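Local coordinates for protein 2,4-dihydroxyhept-2-ene-1,7-dioic acid aldolase (Kordia algicida OT-1, PDB 6BDE) that probably senses nitric oxide as an H-NOX domain, through a bound heme b, at residues K90-M95 / K149-F154. The protein carries 1 engineered substitution. Numbering follows the deposited sequence.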
loop_
_atom_site.group_PDB
_atom_site.type_symbol
_atom_site.label_atom_id
_atom_site.label_comp_id
_atom_site.label_asym_id
_atom_site.label_seq_id
_atom_site.Cartn_x
_atom_site.Cartn_y
_atom_site.Cartn_z
ATOM N N LYS A 90 15.379 -4.295 -12.001
ATOM C CA LYS A 90 14.995 -4.867 -13.283
ATOM C C LYS A 90 14.117 -6.099 -13.133
ATOM O O LYS A 90 13.681 -6.660 -14.145
ATOM C CB LYS A 90 16.241 -5.229 -14.106
ATOM C CG LYS A 90 16.866 -4.068 -14.872
ATOM C CD LYS A 90 17.663 -3.148 -13.960
ATOM C CE LYS A 90 18.010 -1.845 -14.659
ATOM N NZ LYS A 90 18.426 -0.795 -13.690
ATOM N N ASP A 91 13.844 -6.536 -11.901
ATOM C CA ASP A 91 13.092 -7.751 -11.640
ATOM C C ASP A 91 12.115 -7.479 -10.501
ATOM O O ASP A 91 12.502 -6.862 -9.491
ATOM C CB ASP A 91 14.030 -8.910 -11.285
ATOM C CG ASP A 91 13.286 -10.191 -10.983
ATOM O OD1 ASP A 91 12.936 -10.918 -11.937
ATOM O OD2 ASP A 91 13.055 -10.476 -9.789
ATOM N N PRO A 92 10.858 -7.915 -10.621
ATOM C CA PRO A 92 9.884 -7.619 -9.559
ATOM C C PRO A 92 10.157 -8.362 -8.263
ATOM O O PRO A 92 9.886 -7.817 -7.186
ATOM C CB PRO A 92 8.547 -8.043 -10.182
ATOM C CG PRO A 92 8.918 -9.078 -11.190
ATOM C CD PRO A 92 10.255 -8.664 -11.738
ATOM N N ILE A 93 10.678 -9.588 -8.330
ATOM C CA ILE A 93 10.970 -10.335 -7.110
ATOM C C ILE A 93 12.124 -9.688 -6.352
ATOM O O ILE A 93 12.089 -9.570 -5.121
ATOM C CB ILE A 93 11.262 -11.809 -7.446
ATOM C CG1 ILE A 93 9.981 -12.520 -7.886
ATOM C CG2 ILE A 93 11.886 -12.521 -6.253
ATOM C CD1 ILE A 93 8.940 -12.631 -6.796
ATOM N N GLU A 94 13.159 -9.249 -7.073
ATOM C CA GLU A 94 14.300 -8.614 -6.421
ATOM C C GLU A 94 13.899 -7.301 -5.759
ATOM O O GLU A 94 14.390 -6.970 -4.673
ATOM C CB GLU A 94 15.421 -8.383 -7.435
ATOM C CG GLU A 94 16.786 -8.151 -6.806
ATOM C CD GLU A 94 17.336 -9.395 -6.133
ATOM O OE1 GLU A 94 17.505 -10.421 -6.824
ATOM O OE2 GLU A 94 17.598 -9.345 -4.914
ATOM N N MET A 95 13.008 -6.540 -6.398
ATOM C CA MET A 95 12.566 -5.276 -5.819
ATOM C C MET A 95 11.757 -5.502 -4.546
ATOM O O MET A 95 11.957 -4.804 -3.545
ATOM C CB MET A 95 11.752 -4.485 -6.842
ATOM C CG MET A 95 11.023 -3.284 -6.262
ATOM S SD MET A 95 10.337 -2.191 -7.523
ATOM C CE MET A 95 9.295 -1.137 -6.518
ATOM N N LYS A 149 1.143 -3.949 -8.829
ATOM C CA LYS A 149 1.657 -3.016 -9.822
ATOM C C LYS A 149 3.164 -3.119 -10.001
ATOM O O LYS A 149 3.680 -2.692 -11.041
ATOM C CB LYS A 149 1.272 -1.585 -9.444
ATOM C CG LYS A 149 -0.208 -1.289 -9.615
ATOM C CD LYS A 149 -0.623 -1.430 -11.070
ATOM C CE LYS A 149 -2.116 -1.212 -11.244
ATOM N NZ LYS A 149 -2.515 -1.241 -12.680
ATOM N N THR A 150 3.881 -3.666 -9.017
ATOM C CA THR A 150 5.303 -3.935 -9.202
ATOM C C THR A 150 5.514 -4.967 -10.302
ATOM O O THR A 150 6.376 -4.800 -11.174
ATOM C CB THR A 150 5.923 -4.416 -7.888
ATOM O OG1 THR A 150 5.834 -3.376 -6.907
ATOM C CG2 THR A 150 7.387 -4.792 -8.092
ATOM N N PHE A 151 4.721 -6.040 -10.283
ATOM C CA PHE A 151 4.812 -7.045 -11.336
ATOM C C PHE A 151 4.329 -6.490 -12.670
ATOM O O PHE A 151 4.908 -6.794 -13.720
ATOM C CB PHE A 151 4.014 -8.287 -10.944
ATOM C CG PHE A 151 4.729 -9.174 -9.968
ATOM C CD1 PHE A 151 5.607 -10.145 -10.416
ATOM C CD2 PHE A 151 4.535 -9.027 -8.604
ATOM C CE1 PHE A 151 6.275 -10.959 -9.523
ATOM C CE2 PHE A 151 5.202 -9.838 -7.707
ATOM C CZ PHE A 151 6.073 -10.805 -8.168
ATOM N N GLU A 152 3.275 -5.670 -12.647
ATOM C CA GLU A 152 2.783 -5.061 -13.878
ATOM C C GLU A 152 3.814 -4.111 -14.474
ATOM O O GLU A 152 3.936 -4.002 -15.700
ATOM C CB GLU A 152 1.469 -4.326 -13.613
ATOM C CG GLU A 152 0.886 -3.647 -14.845
ATOM C CD GLU A 152 -0.602 -3.390 -14.726
ATOM O OE1 GLU A 152 -1.156 -2.692 -15.602
ATOM O OE2 GLU A 152 -1.217 -3.881 -13.756
ATOM N N HIS A 153 4.567 -3.413 -13.618
ATOM C CA HIS A 153 5.586 -2.489 -14.105
ATOM C C HIS A 153 6.659 -3.220 -14.905
ATOM O O HIS A 153 7.175 -2.689 -15.895
ATOM C CB HIS A 153 6.212 -1.733 -12.933
ATOM C CG HIS A 153 7.317 -0.807 -13.334
ATOM N ND1 HIS A 153 8.639 -1.047 -13.024
ATOM C CD2 HIS A 153 7.298 0.358 -14.023
ATOM C CE1 HIS A 153 9.385 -0.070 -13.506
ATOM N NE2 HIS A 153 8.596 0.796 -14.116
ATOM N N PHE A 154 7.003 -4.440 -14.495
ATOM C CA PHE A 154 7.996 -5.248 -15.188
ATOM C C PHE A 154 7.374 -6.196 -16.208
ATOM O O PHE A 154 8.001 -7.198 -16.572
ATOM C CB PHE A 154 8.832 -6.034 -14.175
ATOM C CG PHE A 154 9.716 -5.169 -13.321
ATOM C CD1 PHE A 154 9.466 -5.020 -11.966
ATOM C CD2 PHE A 154 10.793 -4.499 -13.874
ATOM C CE1 PHE A 154 10.277 -4.222 -11.179
ATOM C CE2 PHE A 154 11.608 -3.700 -13.094
ATOM C CZ PHE A 154 11.349 -3.561 -11.745
#
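Lys90 meets Phe154 through its backbone: the carbonyl carbon C of Lys90 lies 3.5 Å from CE2 of the Phe154 ring. Asp91 brings its own main chain over one face of that ring, while ND1 of His153 sits over the centre of the opposite face, so the phenyl is sandwiched. The Asp91 carboxylate turns to its own helix, as N-cap: Glu94 N donates to OD2, 3.0 Å away, on the lone pair anti to the other oxygen. Pro92, first residue of the helix, wedges between two aromatic rings. Its CB stands over the Phe151 face in a CH-pi contact, 3.9 Å from the centroid, and also lies 3.6 Å from Phe154 CD1; CG leans on the Phe151 rim. Ile93 starts out away from the partner, but chi1 of -71° sets CG1 beside its backbone N, and CD1 reaches the Phe151 ring edge at CZ, 3.7 Å off. Met95, extended with CG anti to the backbone N (chi1 169°), lays SD 4.0 Å from Thr150 CG2 and at the edge of the Phe154 ring, a Met-aromatic contact. Thr150 OG1 is hydrogen-bonded to Leu146 O, and its side chain lines the heme pocket of this H-NOX domain. Apolar packing seats helix 92-96 against the C-terminal end of helix 140-153, with Ile176 of strand 171-178 touching Ile93 and Phe151, Phe75 of helix 63-81 touching Thr150, and Leu86 of helix 83-87 touching Met95.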